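Local coordinates for protein aminotransferase (Neisseria meningitidis Z2491, PDB 3JTX) that probably transfers amino groups between amino acids and keto acids as a class I and II aminotransferase, using pyridoxal phosphate held on a lysine, at residues Ala66-Leu71 with Pro281-Ser286; Ala325-Trp330 with Arg374-Ala379. All blocks are in the same frame, centred on the assembly; numbering follows the deposited sequence.

Contact 1: Ala66-Leu71 with Pro281-Ser286; sequences AGLPEL and PVQRAS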
ATOM      1  N   ALA A  66      -0.898 -12.581   2.844  1.00 14.95           N
ATOM      2  CA  ALA A  66      -2.096 -13.065   3.527  1.00 15.24           C
ATOM      3  C   ALA A  66      -2.074 -12.821   5.041  1.00 15.36           C
ATOM      4  O   ALA A  66      -3.105 -12.925   5.698  1.00 14.69           O
ATOM      5  CB  ALA A  66      -2.311 -14.572   3.231  1.00 15.41           C
ATOM      6  N   GLY A  67      -0.903 -12.507   5.595  1.00 15.84           N
ATOM      7  CA  GLY A  67      -0.778 -12.262   7.033  1.00 15.78           C
ATOM      8  C   GLY A  67      -0.618 -13.531   7.839  1.00 16.33           C
ATOM      9  O   GLY A  67      -0.796 -14.633   7.332  1.00 16.79           O
ATOM     10  N   LEU A  68      -0.279 -13.369   9.111  1.00 16.06           N
ATOM     11  CA  LEU A  68      -0.080 -14.503  10.005  1.00 16.34           C
ATOM     12  C   LEU A  68      -1.405 -15.193  10.299  1.00 16.00           C
ATOM     13  O   LEU A  68      -2.425 -14.526  10.481  1.00 15.01           O
ATOM     14  CB  LEU A  68       0.529 -14.020  11.319  1.00 16.35           C
ATOM     15  CG  LEU A  68       1.974 -13.544  11.271  1.00 17.03           C
ATOM     16  CD1 LEU A  68       2.351 -12.885  12.609  1.00 15.44           C
ATOM     17  CD2 LEU A  68       2.926 -14.691  10.915  1.00 18.21           C
ATOM     18  N   PRO A  69      -1.392 -16.527  10.388  1.00 15.76           N
ATOM     19  CA  PRO A  69      -2.618 -17.186  10.807  1.00 16.18           C
ATOM     20  C   PRO A  69      -3.225 -16.574  12.073  1.00 15.89           C
ATOM     21  O   PRO A  69      -4.440 -16.412  12.164  1.00 15.66           O
ATOM     22  CB  PRO A  69      -2.160 -18.621  11.092  1.00 16.37           C
ATOM     23  CG  PRO A  69      -0.980 -18.839  10.224  1.00 16.85           C
ATOM     24  CD  PRO A  69      -0.308 -17.496  10.091  1.00 16.38           C
ATOM     25  N   GLU A  70      -2.385 -16.238  13.051  1.00 15.90           N
ATOM     26  CA  GLU A  70      -2.886 -15.708  14.320  1.00 15.99           C
ATOM     27  C   GLU A  70      -3.503 -14.303  14.194  1.00 15.49           C
ATOM     28  O   GLU A  70      -4.385 -13.958  14.967  1.00 14.37           O
ATOM     29  CB  GLU A  70      -1.819 -15.786  15.443  1.00 16.21           C
ATOM     30  CG  GLU A  70      -0.488 -15.096  15.161  1.00 17.85           C
ATOM     31  CD  GLU A  70       0.587 -16.029  14.584  1.00 19.74           C
ATOM     32  OE1 GLU A  70       0.282 -16.837  13.672  1.00 16.23           O
ATOM     33  OE2 GLU A  70       1.745 -15.955  15.057  1.00 20.10           O
ATOM     34  N   LEU A  71      -3.092 -13.503  13.210  1.00 15.42           N
ATOM     35  CA  LEU A  71      -3.804 -12.237  12.966  1.00 15.36           C
ATOM     36  C   LEU A  71      -5.181 -12.485  12.344  1.00 15.58           C
ATOM     37  O   LEU A  71      -6.166 -11.882  12.764  1.00 15.60           O
ATOM     38  CB  LEU A  71      -2.994 -11.269  12.092  1.00 15.83           C
ATOM     39  CG  LEU A  71      -3.719 -10.001  11.616  1.00 14.29           C
ATOM     40  CD1 LEU A  71      -4.241  -9.204  12.820  1.00 14.26           C
ATOM     41  CD2 LEU A  71      -2.785  -9.156  10.733  1.00 11.78           C
ATOM     42  N   PRO A 281       5.664  -6.806  13.069  1.00 13.27           N
ATOM     43  CA  PRO A 281       5.350  -6.049  14.301  1.00 13.95           C
ATOM     44  C   PRO A 281       4.016  -5.297  14.274  1.00 14.24           C
ATOM     45  O   PRO A 281       3.353  -5.195  15.313  1.00 14.15           O
ATOM     46  CB  PRO A 281       6.530  -5.089  14.432  1.00 14.42           C
ATOM     47  CG  PRO A 281       7.673  -5.842  13.792  1.00 13.57           C
ATOM     48  CD  PRO A 281       7.032  -6.534  12.601  1.00 13.79           C
ATOM     49  N   VAL A 282       3.602  -4.794  13.109  1.00 14.27           N
ATOM     50  CA  VAL A 282       2.269  -4.193  12.986  1.00 14.12           C
ATOM     51  C   VAL A 282       1.158  -5.246  13.118  1.00 14.25           C
ATOM     52  O   VAL A 282       0.112  -4.983  13.741  1.00 14.70           O
ATOM     53  CB  VAL A 282       2.134  -3.406  11.680  1.00 13.93           C
ATOM     54  CG1 VAL A 282       0.714  -2.888  11.501  1.00 13.44           C
ATOM     55  CG2 VAL A 282       3.147  -2.234  11.679  1.00 15.03           C
ATOM     56  N   GLN A 283       1.391  -6.442  12.574  1.00 13.39           N
ATOM     57  CA  GLN A 283       0.480  -7.555  12.786  1.00 13.74           C
ATOM     58  C   GLN A 283       0.338  -7.917  14.275  1.00 13.87           C
ATOM     59  O   GLN A 283      -0.768  -8.166  14.759  1.00 12.46           O
ATOM     60  CB  GLN A 283       0.915  -8.796  12.011  1.00 13.77           C
ATOM     61  CG  GLN A 283       0.876  -8.647  10.481  1.00 13.79           C
ATOM     62  CD  GLN A 283       1.013  -9.998   9.796  1.00 14.40           C
ATOM     63  OE1 GLN A 283       0.274 -10.938  10.113  1.00 14.03           O
ATOM     64  NE2 GLN A 283       1.949 -10.099   8.842  1.00 13.43           N
ATOM     65  N   ARG A 284       1.458  -7.925  14.993  1.00 13.70           N
ATOM     66  CA  ARG A 284       1.440  -8.232  16.423  1.00 14.02           C
ATOM     67  C   ARG A 284       0.655  -7.174  17.226  1.00 14.21           C
ATOM     68  O   ARG A 284      -0.140  -7.508  18.110  1.00 13.70           O
ATOM     69  CB  ARG A 284       2.862  -8.356  16.972  1.00 14.36           C
ATOM     70  CG  ARG A 284       3.716  -9.416  16.282  1.00 15.70           C
ATOM     71  CD  ARG A 284       3.482 -10.798  16.808  1.00 17.08           C
ATOM     72  NE  ARG A 284       4.327 -11.755  16.103  1.00 15.23           N
ATOM     73  CZ  ARG A 284       3.999 -13.015  15.850  1.00 15.41           C
ATOM     74  NH1 ARG A 284       2.832 -13.517  16.257  1.00 16.39           N
ATOM     75  NH2 ARG A 284       4.840 -13.782  15.173  1.00 14.44           N
ATOM     76  N   ALA A 285       0.924  -5.908  16.933  1.00 14.32           N
ATOM     77  CA  ALA A 285       0.222  -4.792  17.561  1.00 14.73           C
ATOM     78  C   ALA A 285      -1.273  -4.885  17.259  1.00 14.70           C
ATOM     79  O   ALA A 285      -2.110  -4.585  18.117  1.00 15.95           O
ATOM     80  CB  ALA A 285       0.804  -3.468  17.050  1.00 14.08           C
ATOM     81  N   SER A 286      -1.607  -5.339  16.051  1.00 14.66           N
ATOM     82  CA  SER A 286      -2.996  -5.454  15.615  1.00 14.94           C
ATOM     83  C   SER A 286      -3.730  -6.594  16.313  1.00 15.10           C
ATOM     84  O   SER A 286      -4.881  -6.429  16.714  1.00 15.24           O
ATOM     85  CB  SER A 286      -3.071  -5.623  14.088  1.00 14.54           C
ATOM     86  OG  SER A 286      -2.425  -4.523  13.437  1.00 15.65           O
TER
HETATM   87  O   HOH W   1       4.256 -16.669  14.456  1.00 27.28           O
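The start of helix 69-82, with the turn that leads into it, packs here against helix 280-291, and Leu68 sits at the N-cap of the first helix with its backbone N hydrogen-bonded to the side-chain amide of Gln283 in the second. That bond is short and almost straight: Leu68 N to Gln283 OE1 is 2.7 Å with an N-H...O angle of 172°, and it lands on a lone pair in the plane of the amide. The other end of the amide is held as well, since Gln283 NE2 gives a hydrogen bond to the backbone O of Met278. Around OE1 the packing is close. Leu68 CB lies 3.3 Å from Gln283 OE1, Gly67 CA is beside the same oxygen, and Leu71 CD2 crosses the glutamine chain, 3.7 Å from Gln283 CG. With CG anti to the backbone N, Leu71 also carries CD1 to Ser286 CB.

On the next residue of helix 280-291 the chemistry turns ionic. Arg284 bends at chi2 (-83°) and swings its guanidinium over Leu68, whose CD1 touches one face at 3.6 Å from Arg284 CZ. Arg284 NH1 then forms a salt bridge to Glu70 OE2 at 2.9 Å, coming to the anti side but tilted out of the plane of the carboxylate, which is itself turned 47° from the guanidinium. A water bridges Glu70 OE2 and Arg284 NH2, while Arg284 NE pairs with Glu58. Two carboxylates and a water thus grip the guanidinium from several sides, which fixes its rotation over the leucine and probably keeps Glu70 charged.

Contact 2: Ala325-Trp330 with Arg374-Ala379; sequences ASFYIW and RIALVA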
ATOM      1  N   ALA A 325     -24.786   6.320  15.107  1.00 17.24           N
ATOM      2  CA  ALA A 325     -23.412   6.003  15.508  1.00 17.66           C
ATOM      3  C   ALA A 325     -22.443   7.015  14.876  1.00 17.88           C
ATOM      4  O   ALA A 325     -22.878   7.983  14.262  1.00 18.78           O
ATOM      5  CB  ALA A 325     -23.051   4.552  15.110  1.00 16.78           C
ATOM      6  N   SER A 326     -21.140   6.766  15.003  1.00 18.07           N
ATOM      7  CA  SER A 326     -20.063   7.670  14.551  1.00 17.72           C
ATOM      8  C   SER A 326     -19.882   8.842  15.517  1.00 17.29           C
ATOM      9  O   SER A 326     -20.662   8.996  16.458  1.00 17.00           O
ATOM     10  CB  SER A 326     -20.257   8.196  13.128  1.00 17.73           C
ATOM     11  OG  SER A 326     -20.950   9.441  13.113  1.00 20.79           O
ATOM     12  N   PHE A 327     -18.815   9.613  15.286  1.00 16.43           N
ATOM     13  CA  PHE A 327     -18.538  10.823  16.059  1.00 16.62           C
ATOM     14  C   PHE A 327     -18.932  12.122  15.352  1.00 16.48           C
ATOM     15  O   PHE A 327     -18.467  13.209  15.730  1.00 18.01           O
ATOM     16  CB  PHE A 327     -17.083  10.849  16.618  1.00 15.82           C
ATOM     17  CG  PHE A 327     -15.974  10.671  15.598  1.00 16.18           C
ATOM     18  CD1 PHE A 327     -15.836  11.517  14.504  1.00 15.19           C
ATOM     19  CD2 PHE A 327     -14.995   9.697  15.800  1.00 17.01           C
ATOM     20  CE1 PHE A 327     -14.775  11.374  13.621  1.00 16.33           C
ATOM     21  CE2 PHE A 327     -13.941   9.539  14.912  1.00 16.79           C
ATOM     22  CZ  PHE A 327     -13.828  10.384  13.822  1.00 17.22           C
ATOM     23  N   TYR A 328     -19.831  12.031  14.374  1.00 16.08           N
ATOM     24  CA  TYR A 328     -20.321  13.215  13.660  1.00 15.82           C
ATOM     25  C   TYR A 328     -21.718  13.607  14.087  1.00 15.64           C
ATOM     26  O   TYR A 328     -22.545  12.740  14.421  1.00 16.20           O
ATOM     27  CB  TYR A 328     -20.329  12.976  12.149  1.00 15.61           C
ATOM     28  CG  TYR A 328     -18.979  12.622  11.618  1.00 15.93           C
ATOM     29  CD1 TYR A 328     -17.953  13.574  11.564  1.00 15.96           C
ATOM     30  CD2 TYR A 328     -18.715  11.343  11.172  1.00 16.79           C
ATOM     31  CE1 TYR A 328     -16.691  13.237  11.069  1.00 16.12           C
ATOM     32  CE2 TYR A 328     -17.462  10.995  10.680  1.00 15.64           C
ATOM     33  CZ  TYR A 328     -16.460  11.935  10.620  1.00 15.96           C
ATOM     34  OH  TYR A 328     -15.210  11.544  10.155  1.00 15.78           O
ATOM     35  N   ILE A 329     -21.960  14.917  14.103  1.00 15.09           N
ATOM     36  CA  ILE A 329     -23.298  15.473  14.109  1.00 14.27           C
ATOM     37  C   ILE A 329     -23.492  16.101  12.707  1.00 14.98           C
ATOM     38  O   ILE A 329     -22.708  16.953  12.282  1.00 14.57           O
ATOM     39  CB  ILE A 329     -23.469  16.551  15.183  1.00 14.58           C
ATOM     40  CG1 ILE A 329     -23.282  15.954  16.589  1.00 14.53           C
ATOM     41  CG2 ILE A 329     -24.841  17.190  15.077  1.00 12.86           C
ATOM     42  CD1 ILE A 329     -23.399  16.984  17.696  1.00 13.19           C
ATOM     43  N   TRP A 330     -24.514  15.640  11.992  1.00 14.56           N
ATOM     44  CA  TRP A 330     -24.883  16.182  10.678  1.00 15.22           C
ATOM     45  C   TRP A 330     -25.976  17.206  10.948  1.00 14.95           C
ATOM     46  O   TRP A 330     -27.170  16.885  10.965  1.00 15.35           O
ATOM     47  CB  TRP A 330     -25.325  15.006   9.786  1.00 15.18           C
ATOM     48  CG  TRP A 330     -25.650  15.225   8.320  1.00 15.92           C
ATOM     49  CD1 TRP A 330     -26.793  14.793   7.669  1.00 16.86           C
ATOM     50  CD2 TRP A 330     -24.816  15.800   7.308  1.00 15.08           C
ATOM     51  NE1 TRP A 330     -26.721  15.088   6.335  1.00 17.00           N
ATOM     52  CE2 TRP A 330     -25.527  15.718   6.085  1.00 15.37           C
ATOM     53  CE3 TRP A 330     -23.547  16.393   7.315  1.00 14.57           C
ATOM     54  CZ2 TRP A 330     -25.011  16.219   4.882  1.00 14.26           C
ATOM     55  CZ3 TRP A 330     -23.039  16.906   6.116  1.00 15.28           C
ATOM     56  CH2 TRP A 330     -23.757  16.795   4.917  1.00 15.16           C
ATOM     57  N   ARG A 374     -21.202  19.265   8.674  1.00 14.60           N
ATOM     58  CA  ARG A 374     -20.647  18.193   9.466  1.00 14.97           C
ATOM     59  C   ARG A 374     -19.826  18.765  10.631  1.00 15.14           C
ATOM     60  O   ARG A 374     -18.942  19.592  10.442  1.00 15.11           O
ATOM     61  CB  ARG A 374     -19.794  17.242   8.619  1.00 14.93           C
ATOM     62  CG  ARG A 374     -19.500  15.944   9.336  1.00 15.74           C
ATOM     63  CD  ARG A 374     -18.492  15.129   8.617  1.00 15.37           C
ATOM     64  NE  ARG A 374     -17.179  15.737   8.588  1.00 13.57           N
ATOM     65  CZ  ARG A 374     -16.143  15.249   7.906  1.00 14.98           C
ATOM     66  NH1 ARG A 374     -16.266  14.128   7.210  1.00 14.44           N
ATOM     67  NH2 ARG A 374     -14.970  15.864   7.939  1.00 16.42           N
ATOM     68  N   ILE A 375     -20.147  18.309  11.842  1.00 15.26           N
ATOM     69  CA  ILE A 375     -19.402  18.632  13.059  1.00 15.58           C
ATOM     70  C   ILE A 375     -18.852  17.326  13.624  1.00 15.59           C
ATOM     71  O   ILE A 375     -19.616  16.379  13.823  1.00 15.63           O
ATOM     72  CB  ILE A 375     -20.348  19.275  14.122  1.00 15.93           C
ATOM     73  CG1 ILE A 375     -20.905  20.600  13.620  1.00 18.09           C
ATOM     74  CG2 ILE A 375     -19.641  19.504  15.427  1.00 16.88           C
ATOM     75  CD1 ILE A 375     -22.141  21.116  14.414  1.00 16.28           C
ATOM     76  N   ALA A 376     -17.537  17.264  13.843  1.00 15.48           N
ATOM     77  CA  ALA A 376     -16.876  16.102  14.439  1.00 15.88           C
ATOM     78  C   ALA A 376     -16.593  16.396  15.901  1.00 16.53           C
ATOM     79  O   ALA A 376     -15.985  17.413  16.206  1.00 16.64           O
ATOM     80  CB  ALA A 376     -15.552  15.782  13.688  1.00 15.34           C
ATOM     81  N   LEU A 377     -17.028  15.515  16.799  1.00 16.89           N
ATOM     82  CA  LEU A 377     -16.772  15.671  18.230  1.00 17.14           C
ATOM     83  C   LEU A 377     -15.502  14.907  18.633  1.00 17.73           C
ATOM     84  O   LEU A 377     -15.540  13.950  19.418  1.00 18.08           O
ATOM     85  CB  LEU A 377     -17.989  15.210  19.044  1.00 17.42           C
ATOM     86  CG  LEU A 377     -19.306  15.986  18.814  1.00 17.58           C
ATOM     87  CD1 LEU A 377     -20.377  15.559  19.820  1.00 18.51           C
ATOM     88  CD2 LEU A 377     -19.118  17.497  18.853  1.00 18.76           C
ATOM     89  N   VAL A 378     -14.370  15.360  18.110  1.00 18.28           N
ATOM     90  CA  VAL A 378     -13.077  14.709  18.359  1.00 18.83           C
ATOM     91  C   VAL A 378     -12.213  15.439  19.392  1.00 19.36           C
ATOM     92  O   VAL A 378     -11.409  14.809  20.075  1.00 19.74           O
ATOM     93  CB  VAL A 378     -12.297  14.475  17.038  1.00 18.96           C
ATOM     94  CG1 VAL A 378     -13.070  13.478  16.152  1.00 18.34           C
ATOM     95  CG2 VAL A 378     -12.044  15.770  16.282  1.00 19.05           C
ATOM     96  N   ALA A 379     -12.384  16.755  19.502  1.00 19.83           N
ATOM     97  CA  ALA A 379     -11.757  17.542  20.556  1.00 20.07           C
ATOM     98  C   ALA A 379     -12.309  17.120  21.921  1.00 20.44           C
ATOM     99  O   ALA A 379     -13.291  16.370  21.996  1.00 21.02           O
ATOM    100  CB  ALA A 379     -12.008  19.014  20.310  1.00 19.80           C
TER
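Tyr328-Trp330 and Arg374-Ala376 run antiparallel as neighbouring strands, their axes 4.7 Å apart at closest approach. Ile329 and Ile375 form the hydrogen-bonded pair, with Ile329 N to Ile375 O at 2.8 Å and Ile375 N to Ile329 O at 2.9 Å; Tyr328 with Ala376 and Trp330 with Arg374 are the non-hydrogen-bonded pairs beside it. Beyond the strand ends Leu377 N still donates to Phe327 O at 2.9 Å. Upstream, Ser326 OG accepts from Tyr328 N in an ST turn.

These strands belong to the small three-stranded antiparallel sheet, with 372-376 central. On one face Ile329 and Ile375 lie side by side, and Ile329 CD1 meets Leu377 CD1; helix 294-314 packs on Ile329. The other face carries Tyr328, Trp330, Arg374 and Ala376. Arg374 CD comes within 3.4 Å of Tyr328 CD1, and the bend at chi3 (66°) brings one face of the guanidinium against Tyr328 CE1, off-centre, the planes 17° apart. NH1 hydrogen-bonds to Asn179 OD1 and NH2 to His36 O; NH2 also makes a salt bridge to the sulfonate of a MES molecule, probably from the crystallisation liquor, consistent with the arginine that binds the substrate carboxylate in related aminotransferases. Tyr328 OH hydrogen-bonds to Tyr210. Beside Tyr328, Phe327 CD1 lies over one face of its ring, and Val378 CG1 sits over the centre of the Phe327 ring, a CH-pi contact of 3.8 Å to the centroid.

From the N terminus the chain reaches 66-71 first and comes back to it only at 281-286, so contact 1 closes a long loop that takes in all seven strands of the large mixed sheet and the lysine carrying pyridoxal phosphate. Helix 294-314 then leads on to 325-330, and contact 2 closes a much shorter excursion, through helix 338-349 and strands 351-352 and 354-355, at 374-379. The two loops follow one another and neither nest nor cross. Their centres lie 31 Å apart, with nearest atoms about 18 Å apart: contact 1 ties the helix before the large mixed sheet to one after it, and contact 2 lays the last strand against the one following helix 294-314.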